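Cytochrome (Paracoccus pantotrophus, PDB 2XTS) serves, through this N-terminal heme-bearing part of SoxD, as the cytochrome subunit of the sulfane dehydrogenase SoxCD, probably accepting electrons from its molybdenum partner. Local coordinates at residues S48-F53 against P61-G66; L5-E8 against E12-S15. All coordinates share one frame; numbering follows the deposited sequence.

Interaction 1: residues S48-F53 against P61-G66. With HEC (heme c), chain U.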
loop_
_atom_site.group_PDB
_atom_site.type_symbol
_atom_site.label_atom_id
_atom_site.label_comp_id
_atom_site.label_asym_id
_atom_site.label_seq_id
_atom_site.Cartn_x
_atom_site.Cartn_y
_atom_site.Cartn_z
ATOM N N SER D 48 36.813 16.643 -17.585
ATOM C CA SER D 48 35.637 17.456 -17.890
ATOM C C SER D 48 34.748 17.691 -16.676
ATOM O O SER D 48 33.983 18.655 -16.656
ATOM C CB SER D 48 34.835 16.819 -19.027
ATOM O OG SER D 48 34.352 15.537 -18.651
ATOM N N CYS D 49 34.824 16.789 -15.691
ATOM C CA CYS D 49 34.114 16.960 -14.411
ATOM C C CYS D 49 35.042 17.163 -13.234
ATOM O O CYS D 49 34.808 18.013 -12.392
ATOM C CB CYS D 49 33.181 15.785 -14.157
ATOM S SG CYS D 49 32.003 15.597 -15.478
ATOM N N HIS D 50 36.121 16.392 -13.174
ATOM C CA HIS D 50 36.964 16.388 -11.988
ATOM C C HIS D 50 38.202 17.284 -12.086
ATOM O O HIS D 50 38.964 17.313 -11.140
ATOM C CB HIS D 50 37.368 14.944 -11.640
ATOM C CG HIS D 50 36.240 14.038 -11.247
ATOM N ND1 HIS D 50 35.501 14.193 -10.097
ATOM C CD2 HIS D 50 35.786 12.906 -11.839
ATOM C CE1 HIS D 50 34.634 13.192 -10.003
ATOM N NE2 HIS D 50 34.783 12.405 -11.054
ATOM N N GLY D 51 38.385 17.977 -13.210
ATOM C CA GLY D 51 39.485 18.928 -13.375
ATOM C C GLY D 51 40.755 18.291 -13.910
ATOM O O GLY D 51 40.975 17.093 -13.749
ATOM N N ASP D 52 41.607 19.105 -14.522
ATOM C CA ASP D 52 42.833 18.607 -15.080
ATOM C C ASP D 52 43.792 18.041 -14.036
ATOM O O ASP D 52 44.643 17.217 -14.357
ATOM C CB ASP D 52 43.522 19.710 -15.876
ATOM C CG ASP D 52 42.730 20.134 -17.088
ATOM O OD1 ASP D 52 41.970 19.313 -17.626
ATOM O OD2 ASP D 52 42.887 21.287 -17.508
ATOM N N PHE D 53 43.658 18.478 -12.791
ATOM C CA PHE D 53 44.541 18.094 -11.689
ATOM C C PHE D 53 43.754 17.346 -10.621
ATOM O O PHE D 53 44.207 17.231 -9.492
ATOM C CB PHE D 53 45.221 19.332 -11.110
ATOM C CG PHE D 53 45.880 20.168 -12.168
ATOM C CD1 PHE D 53 47.015 19.721 -12.827
ATOM C CD2 PHE D 53 45.291 21.347 -12.600
ATOM C CE1 PHE D 53 47.577 20.485 -13.863
ATOM C CE2 PHE D 53 45.854 22.110 -13.621
ATOM C CZ PHE D 53 46.983 21.668 -14.250
ATOM N N PRO D 61 32.761 16.211 -7.792
ATOM C CA PRO D 61 33.629 15.818 -6.672
ATOM C C PRO D 61 35.114 16.153 -6.857
ATOM O O PRO D 61 35.685 15.977 -7.946
ATOM C CB PRO D 61 33.415 14.306 -6.575
ATOM C CG PRO D 61 32.005 14.108 -7.049
ATOM C CD PRO D 61 31.873 15.103 -8.194
ATOM N N VAL D 62 35.713 16.642 -5.780
ATOM C CA VAL D 62 37.135 16.896 -5.661
ATOM C C VAL D 62 37.834 15.577 -5.319
ATOM O O VAL D 62 37.419 14.888 -4.401
ATOM C CB VAL D 62 37.388 17.915 -4.559
ATOM C CG1 VAL D 62 38.888 18.124 -4.349
ATOM C CG2 VAL D 62 36.674 19.220 -4.848
ATOM N N LEU D 63 38.831 15.182 -6.113
ATOM C CA LEU D 63 39.517 13.890 -5.932
ATOM C C LEU D 63 40.879 14.012 -5.292
ATOM O O LEU D 63 41.493 13.011 -4.955
ATOM C CB LEU D 63 39.636 13.139 -7.264
ATOM C CG LEU D 63 38.340 12.929 -8.035
ATOM C CD1 LEU D 63 38.550 12.087 -9.288
ATOM C CD2 LEU D 63 37.231 12.326 -7.151
ATOM N N ALA D 64 41.364 15.242 -5.154
ATOM C CA ALA D 64 42.680 15.520 -4.600
ATOM C C ALA D 64 42.625 16.813 -3.801
ATOM O O ALA D 64 42.058 17.803 -4.243
ATOM C CB ALA D 64 43.721 15.627 -5.721
ATOM N N GLY D 65 43.239 16.803 -2.631
ATOM C CA GLY D 65 43.285 17.979 -1.760
ATOM C C GLY D 65 42.698 17.736 -0.382
ATOM O O GLY D 65 42.284 16.624 -0.045
ATOM N N GLY D 66 42.713 18.782 0.439
ATOM C CA GLY D 66 42.088 18.762 1.748
ATOM C C GLY D 66 42.879 18.061 2.822
ATOM O O GLY D 66 42.364 17.787 3.896
HETATM FE FE HEC U . 33.797 10.669 -11.445
HETATM C CHA HEC U . 32.619 10.267 -8.285
HETATM C CHB HEC U . 36.695 9.178 -10.571
HETATM C CHC HEC U . 34.775 10.748 -14.667
HETATM C CHD HEC U . 31.201 12.680 -12.171
HETATM N NA HEC U . 34.509 9.886 -9.768
HETATM C C1A HEC U . 33.900 9.878 -8.530
HETATM C C2A HEC U . 34.817 9.329 -7.532
HETATM C C3A HEC U . 35.962 9.027 -8.167
HETATM C C4A HEC U . 35.769 9.368 -9.574
HETATM C CMA HEC U . 37.232 8.391 -7.577
HETATM C CAA HEC U . 34.485 9.166 -6.029
HETATM C CBA HEC U . 34.726 10.466 -5.256
HETATM C CGA HEC U . 34.500 10.350 -3.781
HETATM O O1A HEC U . 33.674 9.548 -3.368
HETATM O O2A HEC U . 35.198 11.117 -3.074
HETATM N NB HEC U . 35.399 10.038 -12.420
HETATM C C1B HEC U . 36.495 9.416 -11.901
HETATM C C2B HEC U . 37.323 8.967 -13.008
HETATM C C3B HEC U . 36.797 9.411 -14.133
HETATM C C4B HEC U . 35.571 10.071 -13.800
HETATM C CMB HEC U . 38.706 8.306 -12.761
HETATM C CAB HEC U . 37.313 9.179 -15.558
HETATM C CBB HEC U . 37.523 7.664 -15.807
HETATM N NC HEC U . 33.124 11.544 -13.116
HETATM C C1C HEC U . 33.682 11.496 -14.372
HETATM C C2C HEC U . 32.907 12.295 -15.274
HETATM C C3C HEC U . 31.947 12.864 -14.547
HETATM C C4C HEC U . 32.069 12.402 -13.185
HETATM C CMC HEC U . 33.246 12.529 -16.767
HETATM C CAC HEC U . 30.891 13.881 -14.968
HETATM C CBC HEC U . 30.018 13.694 -16.168
HETATM N ND HEC U . 32.204 11.321 -10.439
HETATM C C1D HEC U . 31.176 12.085 -10.944
HETATM C C2D HEC U . 30.109 12.222 -10.013
HETATM C C3D HEC U . 30.544 11.466 -8.843
HETATM C C4D HEC U . 31.839 10.977 -9.147
HETATM C CMD HEC U . 28.767 12.926 -10.139
HETATM C CAD HEC U . 29.737 11.264 -7.572
HETATM C CBD HEC U . 28.890 9.998 -7.717
HETATM C CGD HEC U . 28.051 9.710 -6.516
HETATM O O1D HEC U . 28.247 10.340 -5.455
HETATM O O2D HEC U . 27.268 8.734 -6.583
#
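His50 ND1 donates a nearly straight hydrogen bond, 2.8 Å with an N-H...O angle of 166°, to the carbonyl O of Pro61. The oxygen lies close to the imidazole plane, so the bond fixes the rotation of a ring whose far nitrogen, NE2, binds the heme iron at 2.0 Å; such an acceptor probably gives the ring some imidazolate character and makes it a stronger iron ligand. Turned beside its backbone N (chi1 -65°), the ring rises from the end of helix 47-50 toward the metal. Pro61 places CG 3.5 Å from heme C3D. The branched Leu63 can serve both groups, CD1 lying over one imidazole face, 3.7 Å from the centroid in a CH-pi contact, while CD2 meets heme CBA. With an alanine at Leu63, the imidazole would probably lose the methyl that covers this face, and a gap would open beside the porphyrin. Phe42 of helix 35-45 and Leu117 of helix 107-120 also touch Leu63. Cys49 SG is covalently joined to heme CAC at 2.1 Å, and Met97 completes the iron's axial pair. Cys46, Cys49 and His50 form the CXXCH heme-attachment motif, and a proline carbonyl holding its histidine is a hallmark of class I cytochromes c.

Interaction 2: residues L5-E8 against E12-S15. With CA (calcium ion), chain B.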
loop_
_atom_site.group_PDB
_atom_site.type_symbol
_atom_site.label_atom_id
_atom_site.label_comp_id
_atom_site.label_asym_id
_atom_site.label_seq_id
_atom_site.Cartn_x
_atom_site.Cartn_y
_atom_site.Cartn_z
ATOM N N LEU D 5 17.805 -25.557 -7.822
ATOM C CA LEU D 5 17.459 -24.381 -8.613
ATOM C C LEU D 5 18.733 -23.623 -8.951
ATOM O O LEU D 5 19.688 -23.607 -8.158
ATOM C CB LEU D 5 16.525 -23.465 -7.823
ATOM C CG LEU D 5 15.119 -24.026 -7.594
ATOM C CD1 LEU D 5 14.333 -23.165 -6.571
ATOM C CD2 LEU D 5 14.357 -24.133 -8.923
ATOM N N GLY D 6 18.743 -22.980 -10.113
ATOM C CA GLY D 6 19.925 -22.302 -10.612
ATOM C C GLY D 6 20.819 -23.243 -11.396
ATOM O O GLY D 6 20.541 -24.441 -11.521
ATOM N N ARG D 7 21.864 -22.684 -11.980
ATOM C CA ARG D 7 22.862 -23.475 -12.688
ATOM C C ARG D 7 24.233 -22.896 -12.401
ATOM O O ARG D 7 24.367 -21.752 -11.967
ATOM C CB ARG D 7 22.538 -23.552 -14.185
ATOM C CG ARG D 7 22.371 -22.233 -14.871
ATOM C CD ARG D 7 23.641 -21.748 -15.433
ATOM N NE ARG D 7 23.500 -20.488 -16.154
ATOM C CZ ARG D 7 24.533 -19.729 -16.493
ATOM N NH1 ARG D 7 25.765 -20.101 -16.167
ATOM N NH2 ARG D 7 24.324 -18.584 -17.125
ATOM N N GLU D 8 25.264 -23.709 -12.612
ATOM C CA GLU D 8 26.598 -23.291 -12.287
ATOM C C GLU D 8 27.047 -22.123 -13.149
ATOM O O GLU D 8 26.934 -22.151 -14.379
ATOM C CB GLU D 8 27.601 -24.443 -12.408
ATOM C CG GLU D 8 29.032 -24.087 -11.989
ATOM C CD GLU D 8 29.893 -25.282 -11.626
ATOM O OE1 GLU D 8 29.406 -26.430 -11.688
ATOM O OE2 GLU D 8 31.063 -25.043 -11.272
ATOM N N GLU D 12 33.917 -17.313 -17.297
ATOM C CA GLU D 12 33.783 -16.075 -18.065
ATOM C C GLU D 12 32.732 -15.148 -17.445
ATOM O O GLU D 12 32.842 -13.935 -17.535
ATOM C CB GLU D 12 33.366 -16.374 -19.524
ATOM C CG GLU D 12 34.357 -17.105 -20.415
ATOM C CD GLU D 12 34.401 -18.621 -20.216
ATOM O OE1 GLU D 12 33.689 -19.210 -19.360
ATOM O OE2 GLU D 12 35.202 -19.236 -20.926
ATOM N N GLU D 13 31.668 -15.745 -16.922
ATOM C CA GLU D 13 30.575 -14.984 -16.309
ATOM C C GLU D 13 31.016 -14.371 -14.981
ATOM O O GLU D 13 30.796 -13.189 -14.712
ATOM C CB GLU D 13 29.376 -15.888 -16.104
ATOM C CG GLU D 13 28.723 -16.301 -17.410
ATOM C CD GLU D 13 27.699 -17.420 -17.281
ATOM O OE1 GLU D 13 27.756 -18.230 -16.309
ATOM O OE2 GLU D 13 26.870 -17.514 -18.217
ATOM N N ILE D 14 31.682 -15.168 -14.167
ATOM C CA ILE D 14 32.216 -14.667 -12.910
ATOM C C ILE D 14 33.221 -13.544 -13.153
ATOM O O ILE D 14 33.196 -12.482 -12.490
ATOM C CB ILE D 14 32.879 -15.809 -12.121
ATOM C CG1 ILE D 14 31.818 -16.868 -11.732
ATOM C CG2 ILE D 14 33.627 -15.265 -10.885
ATOM C CD1 ILE D 14 32.393 -18.164 -11.197
ATOM N N SER D 15 34.113 -13.758 -14.116
ATOM C CA SER D 15 35.120 -12.745 -14.434
ATOM C C SER D 15 34.462 -11.445 -14.903
ATOM O O SER D 15 34.979 -10.361 -14.640
ATOM C CB SER D 15 36.071 -13.270 -15.524
ATOM O OG SER D 15 37.051 -12.315 -15.852
HETATM CA CA CA B . 36.329 -18.744 -22.885
HETATM O O HOH W 1 35.825 -21.052 -23.652
#
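A two-pronged salt bridge joins Arg7, on the short strand 7-8, to Glu13, in the first turn of helix 11-17, next door to the calcium site at Glu12. The two side chains come from opposite directions and meet end-on, each terminal nitrogen taking one oxygen: Arg7 NH1 to Glu13 OE1 at 2.7 Å, and Arg7 NH2 to Glu13 OE2 at 3.0 Å. Both oxygens lie near the guanidinium plane and are approached on their syn sides, but the two flat groups are twisted by 39°, and NH2 therefore reaches OE2 from out of the carboxylate plane. Arginine suits the place because its long chain can bend, here at chi2 (91°), and still present two parallel N-H groups. NH1 has a second task, donating to Glu8 O of its own strand at 3.0 Å from above the carbonyl plane, which ties the guanidinium back to the main chain and limits its turning.

Glutamate is equally apt, its chain extended beyond CG so that the carboxylate reaches the arginine. Four hydrogen bonds hold this buried group: besides the two from Arg7, OE1 accepts from the backbone N of Leu10, and OE2 from the backbone N of Asp5 of a Sulfite dehydrogenase chain. Such donors would probably stabilise its negative charge. The next-door Glu12 has a separate role, its OE2 binding the calcium ion at 2.3 Å, and a water is also bound to that ion.

The bridge thus ties the N-terminal strand to the helix that follows it, while strand 7-8 pairs antiparallel with a strand of another Sulfite dehydrogenase chain, carrying the sheet across the interface.

From the N terminus the chain makes interaction 2 first, closing the short connection in which two residues separate strand 7-8 from helix 11-17. Interaction 1 opens only later, where seven residues without helix or strand lead from Phe53 back to Pro61. The two loops follow in series and neither nests nor crosses; their centres lie 38 Å apart, with nearest atoms about 23 Å apart. Interaction 2 fastens the N-terminal arm, which lies against two Sulfite dehydrogenase chains. Interaction 1 joins helix 47-50 to the loop before helix 79-82 inside the cytochrome domain, whose heme is itself hydrogen-bonded to a Sulfite dehydrogenase chain.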